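Local coordinates for protein N-(5'-phosphoribosyl)anthranilate isomerase (PDB 4WUI) that probably catalyses the isomerisation of N-(5-phospho-beta-D-ribosyl)anthranilate to 1-(2-carboxyphenylamino)-1-deoxy-D-ribulose 5-phosphate, the third step from chorismate to tryptophan, at residues 115-129 with 143-156. Residues are numbered along the deposited sequence; the frame is centred on the assembly and turned at random.
Sequences LTVGAYGEELLLLDA and LAHRRPTGRWLLAG
The carbonyl oxygen Glu-123 O is gripped from several directions by Arg-151 and a water. Arg-151 NE donates to Glu-123 O at 3.1 Å, in the carbonyl plane, NH2 adds a weak bond, and a water bound to that same NH2 donates as well. A bend at chi3 (-67°) turns the guanidinium back over Glu-123, whose CG lies against one face; the Glu-123 carboxylate instead meets Arg-102 and Trp-104. Beyond this clasp, strands 124-128 and 152-155 run parallel as neighbours in the eight-stranded TIM barrel, with bonds alternating from Leu-125 N to Arg-151 O through to Ala-129 N to Ala-155 O (2.8 Å). Outside the barrel, Pro-148 CD sits over the centre of the Trp-152 ring, while Leu-127, in one of its two modelled conformers, meets Leu-143 tip to tip. On the other face, the Leu-124 and Leu-153 side chains cross at about a right angle, both Leu-124 methyls lying 3.9 Å from Leu-153 CG. The chemistry is thus divided: apolar side chains pack on both faces of the strand pair, whereas at its C-terminal end, where TIM barrels carry their active sites, Asp-128 OD1 is hydrogen-bonded to citric acid, probably from the crystallisation liquor.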
loop_
_atom_site.group_PDB
_atom_site.type_symbol
_atom_site.label_atom_id
_atom_site.label_comp_id
_atom_site.label_asym_id
_atom_site.label_seq_id
_atom_site.Cartn_x
_atom_site.Cartn_y
_atom_site.Cartn_z
ATOM N N LEU A 115 -9.860 -4.715 13.485
ATOM C CA LEU A 115 -10.326 -4.279 12.177
ATOM C C LEU A 115 -11.073 -2.948 12.214
ATOM O O LEU A 115 -11.662 -2.539 11.193
ATOM C CB LEU A 115 -11.247 -5.355 11.589
ATOM C CG LEU A 115 -10.635 -6.745 11.415
ATOM C CD1 LEU A 115 -11.685 -7.833 11.111
ATOM C CD2 LEU A 115 -9.627 -6.654 10.317
ATOM N N THR A 116 -11.050 -2.248 13.347
ATOM C CA THR A 116 -11.702 -0.953 13.423
ATOM C C THR A 116 -10.696 0.139 13.030
ATOM O O THR A 116 -9.680 0.345 13.722
ATOM C CB THR A 116 -12.202 -0.701 14.844
ATOM O OG1 THR A 116 -13.172 -1.697 15.166
ATOM C CG2 THR A 116 -12.854 0.667 14.914
ATOM N N VAL A 117 -10.987 0.860 11.940
ATOM C CA VAL A 117 -10.066 1.884 11.471
ATOM C C VAL A 117 -10.049 3.051 12.453
ATOM O O VAL A 117 -11.084 3.589 12.835
ATOM C CB VAL A 117 -10.395 2.390 10.051
ATOM C CG1 VAL A 117 -9.339 3.352 9.574
ATOM C CG2 VAL A 117 -10.511 1.226 9.067
ATOM N N GLY A 118 -8.853 3.471 12.813
ATOM C CA GLY A 118 -8.636 4.581 13.713
ATOM C C GLY A 118 -8.551 4.173 15.175
ATOM O O GLY A 118 -8.389 5.050 16.025
ATOM N N ALA A 119 -8.598 2.889 15.484
ATOM C CA ALA A 119 -8.510 2.413 16.849
ATOM C C ALA A 119 -7.271 2.886 17.580
ATOM O O ALA A 119 -7.321 3.068 18.786
ATOM C CB ALA A 119 -8.555 0.912 16.864
ATOM N N TYR A 120 -6.156 3.056 16.868
ATOM C CA TYR A 120 -4.893 3.483 17.465
ATOM C C TYR A 120 -4.372 4.772 16.848
ATOM O O TYR A 120 -3.177 5.046 16.919
ATOM C CB TYR A 120 -3.851 2.339 17.400
ATOM C CG TYR A 120 -4.422 1.088 17.977
ATOM C CD1 TYR A 120 -4.782 1.018 19.320
ATOM C CD2 TYR A 120 -4.686 -0.018 17.193
ATOM C CE1 TYR A 120 -5.381 -0.110 19.851
ATOM C CE2 TYR A 120 -5.267 -1.153 17.731
ATOM C CZ TYR A 120 -5.626 -1.183 19.053
ATOM O OH TYR A 120 -6.237 -2.320 19.571
ATOM N N GLY A 121 -5.270 5.584 16.289
ATOM C CA GLY A 121 -4.929 6.874 15.724
ATOM C C GLY A 121 -4.625 6.887 14.233
ATOM O O GLY A 121 -4.423 7.950 13.658
ATOM N N GLU A 122 -4.593 5.728 13.600
ATOM C CA GLU A 122 -4.283 5.679 12.175
ATOM C C GLU A 122 -5.414 6.285 11.342
ATOM O O GLU A 122 -6.593 6.236 11.685
ATOM C CB GLU A 122 -4.006 4.261 11.748
ATOM C CG GLU A 122 -5.198 3.360 11.680
ATOM C CD GLU A 122 -5.647 2.738 12.993
ATOM O OE1 GLU A 122 -5.142 3.044 14.097
ATOM O OE2 GLU A 122 -6.573 1.884 12.910
ATOM N N GLU A 123 -5.021 6.835 10.204
ATOM C CA GLU A 123 -5.906 7.352 9.192
ATOM C C GLU A 123 -6.595 6.254 8.384
ATOM O O GLU A 123 -7.708 6.426 7.886
ATOM C CB GLU A 123 -5.003 8.171 8.219
ATOM C CG GLU A 123 -5.679 8.758 7.035
ATOM C CD GLU A 123 -4.655 9.515 6.217
ATOM O OE1 GLU A 123 -4.282 10.615 6.632
ATOM O OE2 GLU A 123 -4.243 9.044 5.144
ATOM N N LEU A 124 -5.882 5.152 8.197
ATOM C CA LEU A 124 -6.265 4.107 7.267
ATOM C C LEU A 124 -5.629 2.812 7.736
ATOM O O LEU A 124 -4.529 2.819 8.305
ATOM C CB LEU A 124 -5.786 4.518 5.877
ATOM C CG LEU A 124 -5.950 3.499 4.748
ATOM C CD1 LEU A 124 -6.169 4.215 3.436
ATOM C CD2 LEU A 124 -4.756 2.542 4.646
ATOM N N LEU A 125 -6.321 1.710 7.482
ATOM C CA LEU A 125 -5.855 0.367 7.755
ATOM C C LEU A 125 -5.616 -0.390 6.437
ATOM O O LEU A 125 -6.492 -0.396 5.571
ATOM C CB LEU A 125 -6.941 -0.351 8.551
ATOM C CG LEU A 125 -6.705 -1.744 9.047
ATOM C CD1 LEU A 125 -5.536 -1.806 9.971
ATOM C CD2 LEU A 125 -7.956 -2.212 9.782
ATOM N N LEU A 126 -4.448 -1.003 6.296
ATOM C CA LEU A 126 -4.152 -1.834 5.148
ATOM C C LEU A 126 -4.281 -3.275 5.649
ATOM O O LEU A 126 -3.600 -3.665 6.613
ATOM C CB LEU A 126 -2.784 -1.477 4.595
ATOM C CG LEU A 126 -2.382 -2.259 3.358
ATOM C CD1 LEU A 126 -1.370 -1.450 2.588
ATOM C CD2 LEU A 126 -1.772 -3.572 3.754
ATOM N N LEU A 127 -5.181 -4.038 5.025
ATOM C CA LEU A 127 -5.470 -5.407 5.419
ATOM C C LEU A 127 -4.975 -6.352 4.341
ATOM O O LEU A 127 -5.472 -6.319 3.209
ATOM C CB LEU A 127 -6.963 -5.583 5.615
ATOM C CG LEU A 127 -7.440 -6.943 6.074
ATOM C CD1 LEU A 127 -6.780 -7.308 7.385
ATOM C CD2 LEU A 127 -8.985 -6.909 6.190
ATOM N N ASP A 128 -4.022 -7.205 4.700
ATOM C CA ASP A 128 -3.425 -8.136 3.734
ATOM C C ASP A 128 -4.002 -9.518 3.939
ATOM O O ASP A 128 -3.939 -10.104 5.048
ATOM C CB ASP A 128 -1.905 -8.164 3.890
ATOM C CG ASP A 128 -1.182 -8.902 2.761
ATOM O OD1 ASP A 128 -1.582 -8.761 1.596
ATOM O OD2 ASP A 128 -0.182 -9.591 3.040
ATOM N N ALA A 129 -4.541 -10.045 2.848
ATOM C CA ALA A 129 -5.225 -11.331 2.801
ATOM C C ALA A 129 -4.542 -12.162 1.716
ATOM O O ALA A 129 -5.112 -12.421 0.660
ATOM C CB ALA A 129 -6.679 -11.131 2.458
ATOM N N LEU A 143 -12.817 -12.217 3.343
ATOM C CA LEU A 143 -12.945 -10.822 3.785
ATOM C C LEU A 143 -14.365 -10.738 4.385
ATOM O O LEU A 143 -14.545 -11.099 5.546
ATOM C CB LEU A 143 -12.672 -9.839 2.638
ATOM C CG LEU A 143 -11.206 -9.486 2.287
ATOM C CD1 LEU A 143 -10.482 -8.819 3.419
ATOM C CD2 LEU A 143 -10.458 -10.690 1.804
ATOM N N ALA A 144 -15.353 -10.334 3.587
ATOM C CA ALA A 144 -16.770 -10.495 3.930
ATOM C C ALA A 144 -17.079 -9.747 5.231
ATOM O O ALA A 144 -16.879 -8.532 5.269
ATOM C CB ALA A 144 -17.142 -11.989 3.914
ATOM N N HIS A 145 -17.551 -10.436 6.273
ATOM C CA HIS A 145 -17.893 -9.750 7.514
ATOM C C HIS A 145 -16.714 -9.044 8.175
ATOM O O HIS A 145 -16.922 -8.211 9.050
ATOM C CB HIS A 145 -18.575 -10.685 8.516
ATOM C CG HIS A 145 -17.691 -11.734 9.104
ATOM N ND1 HIS A 145 -17.527 -12.984 8.540
ATOM C CD2 HIS A 145 -16.904 -11.713 10.204
ATOM C CE1 HIS A 145 -16.666 -13.682 9.264
ATOM N NE2 HIS A 145 -16.289 -12.937 10.283
ATOM N N ARG A 146 -15.491 -9.379 7.773
ATOM C CA ARG A 146 -14.292 -8.775 8.349
ATOM C C ARG A 146 -13.933 -7.441 7.701
ATOM O O ARG A 146 -13.024 -6.750 8.180
ATOM C CB ARG A 146 -13.109 -9.705 8.180
ATOM C CG ARG A 146 -13.307 -11.063 8.774
ATOM C CD ARG A 146 -12.206 -11.999 8.319
ATOM N NE ARG A 146 -12.495 -13.388 8.642
ATOM C CZ ARG A 146 -13.302 -14.186 7.935
ATOM N NH1 ARG A 146 -13.932 -13.749 6.846
ATOM N NH2 ARG A 146 -13.469 -15.452 8.318
ATOM N N ARG A 147 -14.593 -7.056 6.629
ATOM C CA ARG A 147 -14.269 -5.802 5.941
ATOM C C ARG A 147 -14.490 -4.614 6.882
ATOM O O ARG A 147 -15.556 -4.482 7.508
ATOM C CB ARG A 147 -15.137 -5.610 4.721
ATOM C CG ARG A 147 -14.762 -6.537 3.611
ATOM C CD ARG A 147 -15.704 -6.452 2.435
ATOM N NE ARG A 147 -17.013 -7.039 2.731
ATOM C CZ ARG A 147 -17.988 -7.074 1.832
ATOM N NH1 ARG A 147 -17.821 -6.492 0.643
ATOM N NH2 ARG A 147 -19.127 -7.668 2.118
ATOM N N PRO A 148 -13.491 -3.733 7.022
ATOM C CA PRO A 148 -13.680 -2.524 7.848
ATOM C C PRO A 148 -14.778 -1.609 7.312
ATOM O O PRO A 148 -14.977 -1.507 6.111
ATOM C CB PRO A 148 -12.324 -1.827 7.739
ATOM C CG PRO A 148 -11.356 -2.925 7.534
ATOM C CD PRO A 148 -12.091 -3.858 6.571
ATOM N N THR A 149 -15.409 -0.855 8.216
ATOM C CA THR A 149 -16.352 0.171 7.806
ATOM C C THR A 149 -15.688 1.504 7.446
ATOM O O THR A 149 -16.335 2.344 6.792
ATOM C CB THR A 149 -17.420 0.424 8.888
ATOM O OG1 THR A 149 -16.776 0.881 10.082
ATOM C CG2 THR A 149 -18.210 -0.865 9.188
ATOM N N GLY A 150 -14.439 1.701 7.872
ATOM C CA GLY A 150 -13.722 2.947 7.628
ATOM C C GLY A 150 -12.828 2.897 6.385
ATOM O O GLY A 150 -13.041 2.118 5.448
ATOM N N ARG A 151 -11.802 3.731 6.380
ATOM C CA ARG A 151 -10.885 3.857 5.246
ATOM C C ARG A 151 -9.851 2.736 5.309
ATOM O O ARG A 151 -9.116 2.620 6.283
ATOM C CB ARG A 151 -10.200 5.229 5.300
ATOM C CG ARG A 151 -11.205 6.395 5.277
ATOM C CD ARG A 151 -10.580 7.791 5.287
ATOM N NE ARG A 151 -9.908 8.064 6.544
ATOM C CZ ARG A 151 -9.748 9.268 7.066
ATOM N NH1 ARG A 151 -10.161 10.353 6.440
ATOM N NH2 ARG A 151 -9.176 9.354 8.247
ATOM N N TRP A 152 -9.814 1.905 4.274
ATOM C CA TRP A 152 -8.919 0.756 4.270
ATOM C C TRP A 152 -8.470 0.417 2.874
ATOM O O TRP A 152 -9.145 0.719 1.893
ATOM C CB TRP A 152 -9.575 -0.477 4.935
ATOM C CG TRP A 152 -10.698 -1.124 4.190
ATOM C CD1 TRP A 152 -11.955 -0.659 3.993
ATOM C CD2 TRP A 152 -10.654 -2.421 3.572
ATOM N NE1 TRP A 152 -12.695 -1.551 3.275
ATOM C CE2 TRP A 152 -11.925 -2.659 3.028
ATOM C CE3 TRP A 152 -9.663 -3.417 3.449
ATOM C CZ2 TRP A 152 -12.266 -3.869 2.435
ATOM C CZ3 TRP A 152 -9.994 -4.593 2.848
ATOM C CH2 TRP A 152 -11.273 -4.816 2.332
ATOM N N LEU A 153 -7.316 -0.240 2.793
ATOM C CA LEU A 153 -6.827 -0.817 1.533
ATOM C C LEU A 153 -6.759 -2.311 1.653
ATOM O O LEU A 153 -6.251 -2.845 2.641
ATOM C CB LEU A 153 -5.434 -0.296 1.146
ATOM C CG LEU A 153 -5.276 1.219 1.029
ATOM C CD1 LEU A 153 -3.831 1.572 0.670
ATOM C CD2 LEU A 153 -6.249 1.846 0.052
ATOM N N LEU A 154 -7.239 -2.990 0.618
ATOM C CA LEU A 154 -7.085 -4.421 0.471
ATOM C C LEU A 154 -5.754 -4.714 -0.208
ATOM O O LEU A 154 -5.442 -4.155 -1.248
ATOM C CB LEU A 154 -8.218 -4.951 -0.421
ATOM C CG LEU A 154 -8.169 -6.418 -0.804
ATOM C CD1 LEU A 154 -8.351 -7.323 0.398
ATOM C CD2 LEU A 154 -9.199 -6.733 -1.905
ATOM N N ALA A 155 -5.019 -5.656 0.356
ATOM C CA ALA A 155 -3.852 -6.243 -0.269
ATOM C C ALA A 155 -3.971 -7.748 -0.188
ATOM O O ALA A 155 -4.719 -8.290 0.641
ATOM C CB ALA A 155 -2.586 -5.780 0.405
ATOM N N GLY A 156 -3.240 -8.458 -1.026
ATOM C CA GLY A 156 -3.110 -9.898 -0.881
ATOM C C GLY A 156 -2.782 -10.537 -2.201
ATOM O O GLY A 156 -3.602 -11.264 -2.781
HETATM O O HOH W 1 -14.627 -1.728 11.021
HETATM O O HOH W 2 -13.557 0.797 10.602
HETATM O O HOH W 3 -9.481 7.006 10.004
#